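Local coordinates for thymidylate synthase 1 (PDB 1B02), which catalyses the reductive methylation of dUMP to dTMP, taking the methyl group from 5,10-methylenetetrahydrofolate and releasing dihydrofolate, at residues A[144-149]-A[162-167]; A[178-183]-A[214-219]. One frame throughout, in Å; residues are numbered along the deposited sequence.

Contact 1 of 2, residues A[144-149]-A[162-167]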
# COMPACT_ATOMS: atom_id res chain seq x y z
N ILE A 144 2.95 16.44 0.98
CA ILE A 144 1.78 15.56 1.00
C ILE A 144 1.26 15.16 -0.37
O ILE A 144 1.27 15.96 -1.31
CB ILE A 144 0.62 16.23 1.79
CG1 ILE A 144 1.03 16.41 3.25
CG2 ILE A 144 -0.66 15.40 1.68
CD1 ILE A 144 -0.04 17.04 4.11
N THR A 145 0.82 13.91 -0.47
CA THR A 145 0.22 13.39 -1.69
C THR A 145 -1.20 13.02 -1.26
O THR A 145 -1.39 12.44 -0.19
CB THR A 145 0.94 12.13 -2.22
OG1 THR A 145 1.20 11.22 -1.14
CG2 THR A 145 2.26 12.51 -2.88
N MET A 146 -2.19 13.36 -2.07
CA MET A 146 -3.57 13.08 -1.72
C MET A 146 -4.35 12.42 -2.85
O MET A 146 -4.51 12.98 -3.94
CB MET A 146 -4.27 14.39 -1.30
CG MET A 146 -5.69 14.22 -0.79
SD MET A 146 -5.78 13.23 0.71
CE MET A 146 -4.68 14.14 1.80
N LEU A 147 -4.84 11.21 -2.58
CA LEU A 147 -5.62 10.45 -3.55
C LEU A 147 -7.10 10.76 -3.33
O LEU A 147 -7.92 10.59 -4.22
CB LEU A 147 -5.36 8.96 -3.36
CG LEU A 147 -4.49 8.21 -4.38
CD1 LEU A 147 -3.40 9.12 -4.91
CD2 LEU A 147 -3.89 6.99 -3.70
N TRP A 148 -7.41 11.22 -2.12
CA TRP A 148 -8.78 11.54 -1.76
C TRP A 148 -9.21 12.93 -2.23
O TRP A 148 -9.30 13.86 -1.44
CB TRP A 148 -8.96 11.46 -0.24
CG TRP A 148 -10.39 11.41 0.19
CD1 TRP A 148 -11.20 12.48 0.45
CD2 TRP A 148 -11.19 10.24 0.39
NE1 TRP A 148 -12.45 12.05 0.80
CE2 TRP A 148 -12.48 10.68 0.77
CE3 TRP A 148 -10.94 8.86 0.28
CZ2 TRP A 148 -13.52 9.79 1.05
CZ3 TRP A 148 -11.98 7.98 0.56
CH2 TRP A 148 -13.25 8.44 0.94
N ASN A 149 -9.45 13.05 -3.54
CA ASN A 149 -9.89 14.32 -4.12
C ASN A 149 -11.40 14.43 -3.91
O ASN A 149 -12.18 13.72 -4.54
CB ASN A 149 -9.57 14.34 -5.62
CG ASN A 149 -9.81 15.70 -6.24
OD1 ASN A 149 -10.58 16.50 -5.72
ND2 ASN A 149 -9.16 15.97 -7.36
N VAL A 162 -5.64 3.43 0.80
CA VAL A 162 -4.42 4.10 1.25
C VAL A 162 -4.44 5.33 0.35
O VAL A 162 -3.99 5.29 -0.80
CB VAL A 162 -3.17 3.25 0.96
CG1 VAL A 162 -1.93 3.95 1.51
CG2 VAL A 162 -3.32 1.88 1.60
N TYR A 163 -4.98 6.42 0.88
CA TYR A 163 -5.16 7.65 0.13
C TYR A 163 -4.16 8.79 0.33
O TYR A 163 -4.17 9.75 -0.43
CB TYR A 163 -6.56 8.20 0.43
CG TYR A 163 -6.72 8.60 1.88
CD1 TYR A 163 -6.92 7.64 2.87
CD2 TYR A 163 -6.63 9.94 2.27
CE1 TYR A 163 -7.01 8.00 4.21
CE2 TYR A 163 -6.73 10.31 3.61
CZ TYR A 163 -6.92 9.34 4.58
OH TYR A 163 -7.00 9.70 5.90
N GLU A 164 -3.31 8.69 1.35
CA GLU A 164 -2.37 9.78 1.59
C GLU A 164 -1.02 9.36 2.16
O GLU A 164 -0.88 8.30 2.76
CB GLU A 164 -3.01 10.80 2.55
CG GLU A 164 -3.13 10.28 3.98
CD GLU A 164 -3.67 11.31 4.96
OE1 GLU A 164 -3.66 12.51 4.62
OE2 GLU A 164 -4.10 10.91 6.06
N THR A 165 -0.04 10.24 1.97
CA THR A 165 1.31 10.03 2.49
C THR A 165 1.89 11.40 2.81
O THR A 165 1.55 12.40 2.17
CB THR A 165 2.27 9.36 1.46
OG1 THR A 165 2.77 10.35 0.55
CG2 THR A 165 1.56 8.28 0.67
N GLN A 166 2.74 11.45 3.83
CA GLN A 166 3.41 12.69 4.20
C GLN A 166 4.87 12.35 4.39
O GLN A 166 5.21 11.40 5.10
CB GLN A 166 2.84 13.30 5.47
CG GLN A 166 3.10 14.80 5.53
CD GLN A 166 2.70 15.44 6.85
OE1 GLN A 166 1.85 14.93 7.58
NE2 GLN A 166 3.32 16.57 7.16
N TRP A 167 5.74 13.13 3.76
CA TRP A 167 7.17 12.91 3.86
C TRP A 167 7.86 13.98 4.69
O TRP A 167 7.50 15.16 4.62
CB TRP A 167 7.79 12.87 2.46
CG TRP A 167 7.10 11.95 1.52
CD1 TRP A 167 5.87 12.14 0.94
CD2 TRP A 167 7.58 10.70 1.03
NE1 TRP A 167 5.57 11.08 0.12
CE2 TRP A 167 6.60 10.18 0.16
CE3 TRP A 167 8.76 9.96 1.25
CZ2 TRP A 167 6.76 8.95 -0.50
CZ3 TRP A 167 8.91 8.74 0.59
CH2 TRP A 167 7.92 8.25 -0.27
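Ile144 to Met146 run antiparallel to Glu164 to Gln166, Ile144 facing Gln166 and Met146 facing Glu164, the two short strand axes 4.9 Å apart with their directions 173° from each other. Thr145 and Thr165 make the hydrogen-bonded pair: Thr145 N gives to Thr165 O at 3.1 Å, and the return bond from Thr165 N to Thr145 O is weak. Past the end of the first strand, Leu147 N still finds Tyr163 O at 2.7 Å. On the buried face the threonine hydroxyls meet: OG1 of Thr145 lies 2.5 Å from OG1 of Thr165, a hydrogen bond modelled doubtfully short, with the proton's owner unsettled. On the other face CG1 of Ile144 rests on CG of Gln166 (3.5 Å). Met146 starts with CG anti to the backbone N (chi1 -175°), then bends twice, which brings SD to the edge of the Tyr163 ring, in its plane and 3.7 Å from CD2, a Met-aromatic contact, while CE packs beside Glu164. With an alanine in place of Met146, the ring edge of Tyr163 and the Glu164 chain would probably lose their apolar neighbour. Glu164 CG lies over one face of the Tyr163 ring, nearer its margin than its centre; toward the other comes the edge of the Trp148 indole, an offset edge-to-face pair with planes at 68°. The arrangement is an antiparallel ladder at the edge of the thymidylate synthase sheet, where 144-146 is an outermost strand within this chain and Val162, next to the predicted nucleophile Cys161, touches the bound 5-fluoro-dUMP.

Contact 2 of 2, residues A[178-183]-A[214-219]. With UFP (5-fluoro-2'-deoxyuridine-5'-monophosphate), chain B.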
# COMPACT_ATOMS: atom_id res chain seq x y z
N VAL A 178 2.23 7.04 6.05
CA VAL A 178 1.11 6.83 5.15
C VAL A 178 -0.12 6.44 5.96
O VAL A 178 0.00 5.94 7.08
CB VAL A 178 1.40 5.72 4.10
CG1 VAL A 178 2.58 6.13 3.23
CG2 VAL A 178 1.70 4.42 4.79
N ARG A 179 -1.29 6.69 5.40
CA ARG A 179 -2.51 6.34 6.12
C ARG A 179 -3.53 5.64 5.25
O ARG A 179 -3.74 5.99 4.08
CB ARG A 179 -3.13 7.61 6.73
CG ARG A 179 -4.48 7.37 7.39
CD ARG A 179 -4.82 8.46 8.39
NE ARG A 179 -5.77 7.98 9.39
CZ ARG A 179 -7.08 7.88 9.19
NH1 ARG A 179 -7.60 8.22 8.02
NH2 ARG A 179 -7.86 7.42 10.16
N ALA A 180 -4.16 4.62 5.84
CA ALA A 180 -5.20 3.86 5.18
C ALA A 180 -6.49 4.12 5.95
O ALA A 180 -6.55 3.93 7.16
CB ALA A 180 -4.86 2.37 5.21
N ARG A 181 -7.52 4.58 5.25
CA ARG A 181 -8.80 4.85 5.88
C ARG A 181 -9.50 3.54 6.20
O ARG A 181 -10.23 3.42 7.18
CB ARG A 181 -9.69 5.69 4.96
CG ARG A 181 -9.96 5.04 3.62
CD ARG A 181 -11.31 5.44 3.06
NE ARG A 181 -11.54 4.81 1.76
CZ ARG A 181 -12.15 3.65 1.59
NH1 ARG A 181 -12.60 2.97 2.64
NH2 ARG A 181 -12.30 3.15 0.37
N SER A 182 -9.26 2.55 5.34
CA SER A 182 -9.85 1.22 5.46
C SER A 182 -8.79 0.19 5.09
O SER A 182 -8.15 0.31 4.04
CB SER A 182 -11.05 1.10 4.52
OG SER A 182 -11.78 -0.09 4.76
N ASN A 183 -8.60 -0.83 5.92
CA ASN A 183 -7.59 -1.85 5.64
C ASN A 183 -8.05 -3.29 5.84
O ASN A 183 -8.44 -3.68 6.94
CB ASN A 183 -6.34 -1.61 6.49
CG ASN A 183 -5.06 -1.61 5.67
OD1 ASN A 183 -3.98 -1.86 6.19
ND2 ASN A 183 -5.18 -1.32 4.38
N TYR A 214 9.47 4.74 9.05
CA TYR A 214 8.36 4.37 8.18
C TYR A 214 7.17 4.09 9.09
O TYR A 214 7.19 3.16 9.90
CB TYR A 214 8.70 3.13 7.35
CG TYR A 214 7.56 2.63 6.49
CD1 TYR A 214 6.79 3.51 5.74
CD2 TYR A 214 7.25 1.27 6.43
CE1 TYR A 214 5.74 3.05 4.94
CE2 TYR A 214 6.21 0.80 5.64
CZ TYR A 214 5.46 1.69 4.89
OH TYR A 214 4.43 1.24 4.10
N ILE A 215 6.13 4.91 8.96
CA ILE A 215 4.93 4.78 9.79
C ILE A 215 3.69 4.50 8.95
O ILE A 215 3.41 5.20 7.97
CB ILE A 215 4.69 6.06 10.62
CG1 ILE A 215 5.91 6.35 11.50
CG2 ILE A 215 3.45 5.90 11.49
CD1 ILE A 215 6.44 7.75 11.36
N PHE A 216 2.96 3.46 9.34
CA PHE A 216 1.74 3.07 8.65
C PHE A 216 0.54 3.22 9.60
O PHE A 216 0.47 2.54 10.62
CB PHE A 216 1.85 1.62 8.17
CG PHE A 216 0.87 1.27 7.09
CD1 PHE A 216 1.19 1.47 5.75
CD2 PHE A 216 -0.40 0.78 7.40
CE1 PHE A 216 0.27 1.19 4.74
CE2 PHE A 216 -1.33 0.50 6.40
CZ PHE A 216 -0.99 0.71 5.07
N ASN A 217 -0.38 4.11 9.25
CA ASN A 217 -1.57 4.34 10.07
C ASN A 217 -2.81 3.76 9.42
O ASN A 217 -2.98 3.85 8.20
CB ASN A 217 -1.79 5.84 10.30
CG ASN A 217 -0.61 6.51 10.97
OD1 ASN A 217 -0.26 6.19 12.11
ND2 ASN A 217 0.01 7.44 10.26
N ILE A 218 -3.67 3.18 10.24
CA ILE A 218 -4.90 2.58 9.74
C ILE A 218 -6.12 3.13 10.47
O ILE A 218 -6.15 3.18 11.70
CB ILE A 218 -4.88 1.04 9.89
CG1 ILE A 218 -3.62 0.47 9.25
CG2 ILE A 218 -6.12 0.44 9.24
CD1 ILE A 218 -3.05 -0.72 9.98
N GLY A 219 -7.12 3.55 9.71
CA GLY A 219 -8.35 4.06 10.30
C GLY A 219 -9.22 2.88 10.70
O GLY A 219 -9.20 2.45 11.86
N1 UFP B . -8.37 -2.13 0.95
C2 UFP B . -7.10 -2.25 1.57
N3 UFP B . -5.92 -1.74 0.94
C4 UFP B . -5.84 -1.21 -0.41
C5 UFP B . -7.12 -1.38 -1.43
C6 UFP B . -8.45 -1.25 -0.41
O2 UFP B . -6.88 -3.00 2.53
O4 UFP B . -4.89 -0.51 -0.78
F5 UFP B . -7.16 -0.52 -2.44
C1' UFP B . -9.62 -2.77 1.48
C2' UFP B . -10.20 -2.21 2.77
C3' UFP B . -11.64 -2.67 2.57
C4' UFP B . -11.92 -2.63 1.10
O3' UFP B . -11.77 -3.99 3.06
O4' UFP B . -10.65 -2.80 0.47
C5' UFP B . -12.57 -1.40 0.42
O5' UFP B . -13.94 -1.31 0.94
P UFP B . -14.41 0.02 1.63
O1P UFP B . -14.38 1.08 0.60
O2P UFP B . -13.64 0.22 2.84
O3P UFP B . -15.85 -0.46 2.11
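Val178 to Ala180 pair with Phe216 to Ile218 as the parallel strands of a beta-alpha-beta unit, joined by helix 188-207, and the first of them leads, through a corner at Arg181 and Ser182, into the nucleotide site. Their axes lie 22° apart, and the backbone ladder threads through four bonds: Val178 N to Ile215 O, Asn217 N to Val178 O, Ala180 N to Asn217 O (2.7 Å), and Gly219 N to Ala180 O. On one face the Phe216 ring lies beside Val178 and Ala180, with its CE2 4.2 Å from Ala180 CB. Arg179 and Asn217 occupy the other face. The extended Arg179 chain carries NH2 to 3.4 Å from Gly219 CA, and NH1 bonds to Tyr163; Asn217 OD1 takes a hydrogen bond from Gln47. After Ala180 the chain turns a corner, and the Asn183 side chain points back toward the second strand: its CB packs at 3.4 Å on Ile218 CG2, and its OD1 sits at the edge of the Phe216 ring. Asn189 and Asn192 hold the two ends of this amide, which fixes its rotation and sets ND2 3.0 Å from O2 of the 5-fluoro-dUMP base. At the corner Arg181 and Ser182 both bind the phosphate. Arg181 meets it edge-on, the phosphorus in the guanidinium plane, NH2 giving to O1P and NH1 to O2P, each at 2.9 Å, and NH2 also bonds to Thr159 O; Ser182 OG adds a second bond to O2P at 2.7 Å.

How the contacts relate
The two contacts lie in series along the chain, both segments of contact 1 preceding those of contact 2, with centres 11 Å apart in one mixed sheet. Strands 162-169 and 173-184, consecutive in sequence, are antiparallel neighbours there, and four of the sheet's strands run side by side as 144-146, 162-169, 173-184, 210-224. The seam between the contacts is sewn by Glu164 O to Arg179 N (3.1 Å) and by Tyr163 OH to Arg179 NH1, and Thr165 packs on Val178. Trp148 also lies against Arg181, which ties the turn after the edge strand to a phosphate ligand. Both contacts thus reach the same nucleotide pocket, Val162 from contact 1 and Arg181 to Asn183 from contact 2.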